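Side-chain contacts in GAF domain-containing protein (Thermoplasma acidophilum, PDB 4MN7), which probably reduces free methionine-R-sulfoxide to methionine, acting as a type II free methionine-R-sulfoxide reductase built on a GAF domain: residues I53-G58 with A63-D68; S90-P95 with E119-L124; G104-D109 with S126-M131. The protein carries 1 engineered substitution. All blocks are in the same frame, centred on the assembly; numbering follows the deposited sequence.

Contact 1 (I53-G58 with A63-D68); sequences INLGDG and AVLKND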
loop_
_atom_site.group_PDB
_atom_site.type_symbol
_atom_site.label_atom_id
_atom_site.label_comp_id
_atom_site.label_asym_id
_atom_site.label_seq_id
_atom_site.Cartn_x
_atom_site.Cartn_y
_atom_site.Cartn_z
ATOM N N ILE A 53 -9.485 -0.236 -21.046
ATOM C CA ILE A 53 -10.930 -0.567 -21.147
ATOM C C ILE A 53 -11.743 0.701 -21.122
ATOM O O ILE A 53 -11.766 1.425 -20.138
ATOM C CB ILE A 53 -11.389 -1.537 -20.060
ATOM C CG1 ILE A 53 -10.556 -2.855 -20.118
ATOM C CG2 ILE A 53 -12.896 -1.860 -20.123
ATOM C CD1 ILE A 53 -10.793 -3.681 -18.846
ATOM N N ASN A 54 -12.392 0.960 -22.243
ATOM C CA ASN A 54 -13.331 2.055 -22.355
ATOM C C ASN A 54 -14.562 1.752 -21.547
ATOM O O ASN A 54 -14.909 0.616 -21.359
ATOM C CB ASN A 54 -13.683 2.289 -23.835
ATOM C CG ASN A 54 -12.557 2.937 -24.625
ATOM O OD1 ASN A 54 -12.503 4.194 -24.831
ATOM N ND2 ASN A 54 -11.795 2.126 -25.233
ATOM N N LEU A 55 -15.130 2.771 -20.914
ATOM C CA LEU A 55 -16.346 2.629 -20.135
ATOM C C LEU A 55 -17.434 2.047 -21.019
ATOM O O LEU A 55 -17.813 2.603 -22.038
ATOM C CB LEU A 55 -16.749 3.949 -19.587
ATOM C CG LEU A 55 -15.724 4.618 -18.630
ATOM C CD1 LEU A 55 -16.228 5.963 -18.136
ATOM C CD2 LEU A 55 -15.431 3.704 -17.480
ATOM N N GLY A 56 -17.863 0.854 -20.685
ATOM C CA GLY A 56 -18.649 0.064 -21.581
ATOM C C GLY A 56 -19.572 -0.883 -20.876
ATOM O O GLY A 56 -20.108 -0.559 -19.833
ATOM N N ASP A 57 -19.720 -2.055 -21.470
ATOM C CA ASP A 57 -20.568 -3.153 -20.959
ATOM C C ASP A 57 -19.928 -4.242 -20.071
ATOM O O ASP A 57 -20.687 -4.939 -19.409
ATOM C CB ASP A 57 -21.236 -3.885 -22.136
ATOM C CG ASP A 57 -22.406 -3.135 -22.661
ATOM O OD1 ASP A 57 -23.028 -2.391 -21.882
ATOM O OD2 ASP A 57 -22.683 -3.280 -23.855
ATOM N N GLY A 58 -18.590 -4.404 -20.075
ATOM C CA GLY A 58 -17.926 -5.445 -19.286
ATOM C C GLY A 58 -18.071 -5.280 -17.769
ATOM O O GLY A 58 -18.531 -4.240 -17.263
ATOM N N ALA A 63 -18.268 -1.921 -12.462
ATOM C CA ALA A 63 -17.985 -1.603 -11.056
ATOM C C ALA A 63 -17.783 -0.103 -10.866
ATOM O O ALA A 63 -18.122 0.467 -9.865
ATOM C CB ALA A 63 -16.774 -2.340 -10.584
ATOM N N VAL A 64 -17.148 0.506 -11.836
ATOM C CA VAL A 64 -16.866 1.906 -11.776
ATOM C C VAL A 64 -18.137 2.662 -12.091
ATOM O O VAL A 64 -18.374 3.675 -11.482
ATOM C CB VAL A 64 -15.756 2.279 -12.761
ATOM C CG1 VAL A 64 -15.760 3.763 -13.041
ATOM C CG2 VAL A 64 -14.421 1.913 -12.107
ATOM N N LEU A 65 -18.962 2.172 -13.016
ATOM C CA LEU A 65 -20.121 2.938 -13.455
ATOM C C LEU A 65 -21.185 2.867 -12.368
ATOM O O LEU A 65 -21.808 3.844 -12.087
ATOM C CB LEU A 65 -20.696 2.375 -14.757
ATOM C CG LEU A 65 -19.890 2.569 -16.013
ATOM C CD1 LEU A 65 -20.542 1.728 -17.162
ATOM C CD2 LEU A 65 -19.821 4.053 -16.387
ATOM N N LYS A 66 -21.369 1.706 -11.752
ATOM C CA LYS A 66 -22.320 1.547 -10.686
ATOM C C LYS A 66 -21.703 2.000 -9.367
ATOM O O LYS A 66 -22.396 2.125 -8.418
ATOM C CB LYS A 66 -22.672 0.072 -10.453
ATOM C CG LYS A 66 -23.512 -0.612 -11.506
ATOM C CD LYS A 66 -24.336 -1.763 -10.883
ATOM C CE LYS A 66 -23.471 -2.719 -10.076
ATOM N NZ LYS A 66 -24.224 -3.766 -9.341
ATOM N N ASN A 67 -20.387 2.142 -9.286
ATOM C CA ASN A 67 -19.708 2.309 -7.994
ATOM C C ASN A 67 -20.051 1.256 -6.972
ATOM O O ASN A 67 -20.341 1.550 -5.853
ATOM C CB ASN A 67 -19.915 3.686 -7.378
ATOM C CG ASN A 67 -18.896 3.964 -6.267
ATOM O OD1 ASN A 67 -17.934 3.194 -6.057
ATOM N ND2 ASN A 67 -19.120 5.011 -5.545
ATOM N N ASP A 68 -19.909 0.002 -7.329
ATOM C CA ASP A 68 -20.253 -1.074 -6.408
ATOM C C ASP A 68 -19.550 -2.325 -6.896
ATOM O O ASP A 68 -19.114 -2.381 -8.055
ATOM C CB ASP A 68 -21.781 -1.223 -6.507
ATOM C CG ASP A 68 -22.414 -1.768 -5.286
ATOM O OD1 ASP A 68 -21.733 -1.947 -4.288
ATOM O OD2 ASP A 68 -23.631 -2.080 -5.354
#
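With CG set beside its own backbone N (chi1 -71°) and CD1 anti to CA (chi2 171°), Leu65 reaches out from its helix toward the carbonyl of Gly56 and the side chain of Leu55. The two methyls of Leu65 divide the work. CD1 comes up against the peptide carbonyl of Gly56, and the 3.5 Å from Leu65 CD1 to Gly56 O is the closest approach of the contact. CD2 turns to the neighbouring leucine, with Leu65 CD2 lying 4.4 Å from Leu55 CD1. Leu55 is itself forked in the same manner: its other methyl, CD2, faces the preceding helical residue, with 4.5 Å between Leu55 CD2 and Val64 CG1. Both of these methyl contacts of Leu55 are loose. The apolar contacts are thus methyl to methyl, and no hydrogen bond joins 53-58 to 63-68. Leu55 and Leu65 are both exposed, whereas Val64 is buried and also touches Leu33 and Glu105 of the sheet, so the patch runs from the surface inward. The loop gains a polar tie from Ser61, whose OG makes weak hydrogen bonds with Gly56 N and Asn54 O. Gly58 takes the N-cap position of helix 59-66. At the far end Asn67, with positive phi, closes the helix: Asp68 N bonds to Ala63 O at 3.1 Å, and Asn67 N makes a weaker bond to Val64 O. The example is a short helix of the GAF fold, entered through a loop that doubles back along its side and ended by a Schellman motif.

Contact 2 (S90-P95 with E119-L124); sequences SEIVVP and EDEAML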
loop_
_atom_site.group_PDB
_atom_site.type_symbol
_atom_site.label_atom_id
_atom_site.label_comp_id
_atom_site.label_asym_id
_atom_site.label_seq_id
_atom_site.Cartn_x
_atom_site.Cartn_y
_atom_site.Cartn_z
ATOM N N SER A 90 -15.400 -17.553 -12.858
ATOM C CA SER A 90 -16.037 -16.478 -12.069
ATOM C C SER A 90 -15.107 -15.294 -11.953
ATOM O O SER A 90 -13.893 -15.433 -12.104
ATOM C CB SER A 90 -16.633 -16.960 -10.716
ATOM O OG SER A 90 -15.674 -17.604 -9.906
ATOM N N GLU A 91 -15.697 -14.127 -11.723
ATOM C CA GLU A 91 -14.959 -12.896 -11.731
ATOM C C GLU A 91 -15.643 -11.845 -10.829
ATOM O O GLU A 91 -16.875 -11.726 -10.802
ATOM C CB GLU A 91 -14.846 -12.349 -13.149
ATOM C CG GLU A 91 -14.026 -11.043 -13.218
ATOM C CD GLU A 91 -13.800 -10.530 -14.612
ATOM O OE1 GLU A 91 -14.389 -11.143 -15.524
ATOM O OE2 GLU A 91 -13.034 -9.551 -14.799
ATOM N N ILE A 92 -14.811 -11.100 -10.089
ATOM C CA ILE A 92 -15.296 -10.086 -9.164
ATOM C C ILE A 92 -14.487 -8.843 -9.422
ATOM O O ILE A 92 -13.293 -8.909 -9.705
ATOM C CB ILE A 92 -15.216 -10.539 -7.710
ATOM C CG1 ILE A 92 -15.945 -9.545 -6.811
ATOM C CG2 ILE A 92 -13.785 -10.736 -7.317
ATOM C CD1 ILE A 92 -16.027 -9.937 -5.365
ATOM N N VAL A 93 -15.183 -7.731 -9.443
ATOM C CA VAL A 93 -14.565 -6.451 -9.658
ATOM C C VAL A 93 -15.023 -5.564 -8.519
ATOM O O VAL A 93 -16.201 -5.372 -8.329
ATOM C CB VAL A 93 -14.940 -5.833 -10.977
ATOM C CG1 VAL A 93 -14.085 -4.592 -11.245
ATOM C CG2 VAL A 93 -14.731 -6.797 -12.123
ATOM N N VAL A 94 -14.063 -5.013 -7.792
ATOM C CA VAL A 94 -14.348 -4.278 -6.572
ATOM C C VAL A 94 -13.825 -2.888 -6.783
ATOM O O VAL A 94 -12.658 -2.736 -7.087
ATOM C CB VAL A 94 -13.534 -4.899 -5.465
ATOM C CG1 VAL A 94 -13.666 -4.082 -4.211
ATOM C CG2 VAL A 94 -13.965 -6.346 -5.253
ATOM N N PRO A 95 -14.678 -1.861 -6.707
ATOM C CA PRO A 95 -14.239 -0.464 -6.919
ATOM C C PRO A 95 -13.273 0.024 -5.876
ATOM O O PRO A 95 -13.408 -0.337 -4.708
ATOM C CB PRO A 95 -15.528 0.335 -6.818
ATOM C CG PRO A 95 -16.444 -0.548 -6.079
ATOM C CD PRO A 95 -16.097 -1.927 -6.398
ATOM N N GLU A 119 -18.084 -13.111 2.179
ATOM C CA GLU A 119 -16.836 -12.921 2.963
ATOM C C GLU A 119 -15.768 -12.249 2.066
ATOM O O GLU A 119 -15.147 -11.282 2.443
ATOM C CB GLU A 119 -16.339 -14.288 3.492
ATOM C CG GLU A 119 -14.940 -14.317 4.112
ATOM C CD GLU A 119 -14.366 -15.730 4.408
ATOM O OE1 GLU A 119 -14.953 -16.775 3.987
ATOM O OE2 GLU A 119 -13.288 -15.802 5.067
ATOM N N ASP A 120 -15.599 -12.765 0.865
ATOM C CA ASP A 120 -14.640 -12.228 -0.114
ATOM C C ASP A 120 -14.957 -10.804 -0.518
ATOM O O ASP A 120 -14.077 -9.938 -0.649
ATOM C CB ASP A 120 -14.683 -13.073 -1.421
ATOM C CG ASP A 120 -14.085 -14.462 -1.270
ATOM O OD1 ASP A 120 -12.874 -14.601 -0.967
ATOM O OD2 ASP A 120 -14.858 -15.441 -1.461
ATOM N N GLU A 121 -16.212 -10.559 -0.765
ATOM C CA GLU A 121 -16.648 -9.263 -1.065
ATOM C C GLU A 121 -16.265 -8.264 -0.017
ATOM O O GLU A 121 -15.749 -7.194 -0.347
ATOM C CB GLU A 121 -18.174 -9.228 -1.256
ATOM C CG GLU A 121 -18.605 -9.939 -2.499
ATOM C CD GLU A 121 -20.103 -9.830 -2.800
ATOM O OE1 GLU A 121 -20.837 -9.083 -2.112
ATOM O OE2 GLU A 121 -20.535 -10.511 -3.769
ATOM N N ALA A 122 -16.576 -8.579 1.236
ATOM C CA ALA A 122 -16.323 -7.642 2.346
ATOM C C ALA A 122 -14.801 -7.474 2.568
ATOM O O ALA A 122 -14.297 -6.369 2.745
ATOM C CB ALA A 122 -17.021 -8.146 3.618
ATOM N N MET A 123 -14.043 -8.547 2.430
ATOM C CA MET A 123 -12.589 -8.464 2.664
ATOM C C MET A 123 -11.984 -7.650 1.547
ATOM O O MET A 123 -11.158 -6.801 1.798
ATOM C CB MET A 123 -12.005 -9.847 2.771
ATOM C CG MET A 123 -10.522 -9.908 3.093
ATOM S SD MET A 123 -9.975 -9.374 4.733
ATOM C CE MET A 123 -11.299 -10.012 5.625
ATOM N N LEU A 124 -12.396 -7.903 0.305
ATOM C CA LEU A 124 -11.896 -7.107 -0.827
ATOM C C LEU A 124 -12.296 -5.619 -0.771
ATOM O O LEU A 124 -11.493 -4.755 -1.150
ATOM C CB LEU A 124 -12.334 -7.745 -2.186
ATOM C CG LEU A 124 -11.615 -9.093 -2.439
ATOM C CD1 LEU A 124 -12.216 -9.858 -3.587
ATOM C CD2 LEU A 124 -10.142 -8.871 -2.705
#
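Strand 90-95 and helix 119-124 run in roughly the same direction, their axes inclined by 33° and 9.5 Å apart at the closest approach; the backbones come nearest at Val94 and Leu124. Ile92 and Val94, two residues apart on the strand, both point at the helix, and Leu124 lies alongside both, its CB by Val94 and its CD1 by Ile92. Val94 and Leu124 cross at about a right angle, bringing Val94 CG2 to 3.7 Å from Leu124 CB, while Val94 CG1 lies against the backbone carbonyl, 3.8 Å from Leu124 O. This is the helix-on-sheet layer of a GAF domain, in which helix 118-136 lies over one face of the antiparallel sheet and branched strand residues pack against it. Ile92 serves two helix residues with different branches. Ile92 CG2 stands 4.1 Å from Leu124 CD1; CG1, anti to the backbone N (chi1 -171°), carries CD1 out to the aliphatic part of Glu121, with 3.9 Å between Ile92 CD1 and Glu121 CG. Beyond CG the glutamate runs extended, which takes its carboxylate past the isoleucine to a hydrogen bond between OE2 and Asn71 ND2. Phe116 packs on Ile92 as well, and Tyr25 and Ile108 touch Leu124.

Contact 3 (G104-D109 with S126-M131); sequences GEIDID and SIADLM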
loop_
_atom_site.group_PDB
_atom_site.type_symbol
_atom_site.label_atom_id
_atom_site.label_comp_id
_atom_site.label_asym_id
_atom_site.label_seq_id
_atom_site.Cartn_x
_atom_site.Cartn_y
_atom_site.Cartn_z
ATOM N N GLY A 104 -10.666 3.605 -9.638
ATOM C CA GLY A 104 -10.102 2.401 -10.149
ATOM C C GLY A 104 -10.754 1.198 -9.540
ATOM O O GLY A 104 -11.859 1.268 -9.016
ATOM N N GLU A 105 -10.120 0.041 -9.702
ATOM C CA GLU A 105 -10.749 -1.210 -9.222
ATOM C C GLU A 105 -9.783 -2.335 -9.049
ATOM O O GLU A 105 -8.683 -2.326 -9.643
ATOM C CB GLU A 105 -11.843 -1.615 -10.231
ATOM C CG GLU A 105 -11.269 -1.926 -11.597
ATOM C CD GLU A 105 -12.367 -2.093 -12.662
ATOM O OE1 GLU A 105 -13.475 -1.567 -12.505
ATOM O OE2 GLU A 105 -12.137 -2.850 -13.582
ATOM N N ILE A 106 -10.201 -3.361 -8.338
ATOM C CA ILE A 106 -9.457 -4.624 -8.275
ATOM C C ILE A 106 -10.325 -5.585 -9.040
ATOM O O ILE A 106 -11.478 -5.719 -8.720
ATOM C CB ILE A 106 -9.305 -5.108 -6.814
ATOM C CG1 ILE A 106 -8.636 -4.026 -5.995
ATOM C CG2 ILE A 106 -8.475 -6.380 -6.713
ATOM C CD1 ILE A 106 -8.403 -4.392 -4.578
ATOM N N ASP A 107 -9.737 -6.265 -10.033
ATOM C CA ASP A 107 -10.382 -7.259 -10.864
ATOM C C ASP A 107 -9.749 -8.586 -10.620
ATOM O O ASP A 107 -8.529 -8.750 -10.800
ATOM C CB ASP A 107 -10.180 -6.861 -12.340
ATOM C CG ASP A 107 -10.876 -7.787 -13.339
ATOM O OD1 ASP A 107 -11.880 -8.451 -12.965
ATOM O OD2 ASP A 107 -10.420 -7.835 -14.525
ATOM N N ILE A 108 -10.561 -9.554 -10.218
ATOM C CA ILE A 108 -10.046 -10.908 -9.957
ATOM C C ILE A 108 -10.862 -11.978 -10.693
ATOM O O ILE A 108 -12.085 -12.034 -10.590
ATOM C CB ILE A 108 -10.107 -11.199 -8.438
ATOM C CG1 ILE A 108 -9.350 -10.147 -7.668
ATOM C CG2 ILE A 108 -9.513 -12.546 -8.131
ATOM C CD1 ILE A 108 -9.404 -10.289 -6.136
ATOM N N ASP A 109 -10.158 -12.877 -11.358
ATOM C CA ASP A 109 -10.723 -14.005 -12.091
ATOM C C ASP A 109 -10.411 -15.277 -11.284
ATOM O O ASP A 109 -9.305 -15.440 -10.720
ATOM C CB ASP A 109 -9.979 -14.238 -13.452
ATOM C CG ASP A 109 -10.344 -13.208 -14.534
ATOM O OD1 ASP A 109 -10.005 -12.037 -14.372
ATOM O OD2 ASP A 109 -10.928 -13.582 -15.567
ATOM N N SER A 126 -12.580 -3.923 2.000
ATOM C CA SER A 126 -11.625 -3.394 2.962
ATOM C C SER A 126 -10.273 -3.201 2.305
ATOM O O SER A 126 -9.610 -2.188 2.498
ATOM C CB SER A 126 -11.508 -4.282 4.195
ATOM O OG SER A 126 -12.654 -4.093 5.025
ATOM N N ILE A 127 -9.848 -4.187 1.545
ATOM C CA ILE A 127 -8.548 -4.094 0.897
ATOM C C ILE A 127 -8.450 -2.936 -0.069
ATOM O O ILE A 127 -7.462 -2.154 -0.067
ATOM C CB ILE A 127 -8.201 -5.414 0.231
ATOM C CG1 ILE A 127 -7.844 -6.363 1.384
ATOM C CG2 ILE A 127 -6.980 -5.198 -0.687
ATOM C CD1 ILE A 127 -7.689 -7.783 1.067
ATOM N N ALA A 128 -9.500 -2.804 -0.883
ATOM C CA ALA A 128 -9.617 -1.723 -1.794
ATOM C C ALA A 128 -9.527 -0.374 -1.107
ATOM O O ALA A 128 -8.883 0.552 -1.622
ATOM C CB ALA A 128 -10.870 -1.831 -2.569
ATOM N N ASP A 129 -10.089 -0.273 0.084
ATOM C CA ASP A 129 -10.091 0.966 0.797
ATOM C C ASP A 129 -8.691 1.261 1.363
ATOM O O ASP A 129 -8.233 2.406 1.303
ATOM C CB ASP A 129 -11.090 0.883 1.924
ATOM C CG ASP A 129 -11.202 2.152 2.672
ATOM O OD1 ASP A 129 -11.168 3.253 2.041
ATOM O OD2 ASP A 129 -11.325 2.058 3.912
ATOM N N LEU A 130 -8.008 0.236 1.891
ATOM C CA LEU A 130 -6.661 0.429 2.421
ATOM C C LEU A 130 -5.650 0.817 1.325
ATOM O O LEU A 130 -4.729 1.587 1.564
ATOM C CB LEU A 130 -6.162 -0.809 3.168
ATOM C CG LEU A 130 -7.002 -1.289 4.354
ATOM C CD1 LEU A 130 -6.526 -2.629 4.887
ATOM C CD2 LEU A 130 -6.994 -0.267 5.413
ATOM N N MET A 131 -5.858 0.318 0.120
ATOM C CA MET A 131 -4.979 0.550 -1.016
ATOM C C MET A 131 -5.292 1.829 -1.770
ATOM O O MET A 131 -4.477 2.276 -2.595
ATOM C CB MET A 131 -5.050 -0.617 -2.023
ATOM C CG MET A 131 -4.506 -1.938 -1.441
ATOM S SD MET A 131 -2.739 -1.769 -1.010
ATOM C CE MET A 131 -2.001 -1.553 -2.629
#
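Ile106 meets Ala128 and Ile127 where strand 101-110 passes across from helix 118-136, in the core between the antiparallel sheet and the long C-terminal helix of the GAF fold. Ile106 CB is directed at the helix but lies 5.6 Å from Ala128 CB, so a branch has to make the contact. The CG2 branch does not go that way. Set anti to the backbone N, it lies along the sheet surface and packs on the next residue facing the same side, 4.0 Å from Ile106 CG2 to Ile108 CG1. The CG1 branch is the one that goes to the helix. Placed beside the backbone N (chi1 -56°), it shortens the distance, with Ile106 CG1 at 4.6 Å from Ala128 CB, and an extended chi2 of -178° then sends CD1 straight on to the helix. There the terminal methyl settles on the alanine itself, 4.0 Å from Ile106 CD1 to Ala128 CA and nearly as close to its CB. Because Ala128 carries nothing beyond CB, the isoleucine tip can touch the helix backbone, and the CA atoms of the two residues are only 7.1 Å apart. All three residues are buried and the contact is wholly apolar. Farther round the helix the surroundings change: Ile127 also packs on Leu3 of the second subunit, and Leu130 on Leu134 of that subunit, so this helix serves both the core and the dimer interface. On the Ile127 side, the same methyl of Ile106 has a second neighbour, with 4.2 Å between Ile106 CD1 and Ile127 CG2.

In the fold
The three contacts illustrate how a single sheet can be packed on both faces. Contacts 2 and 3 share helix 118-136 and lie about 8 Å apart between centres; their adjacent antiparallel strands are joined by a probable hydrogen bond of 2.8 Å between Ile106 N and Val94 O. Contact 1 belongs to the other face, its centre about 15 Å from that of contact 2 and about 14 Å from that of contact 3. Ala63 CB there lies 3.6 Å from Val93 CG1 of contact 2. The same face carries Glu91, Glu105 and Asp107 beside Cys60 of helix 59-66, an acidic cluster consistent with the substrate pocket of GAF-type methionine sulfoxide reductases.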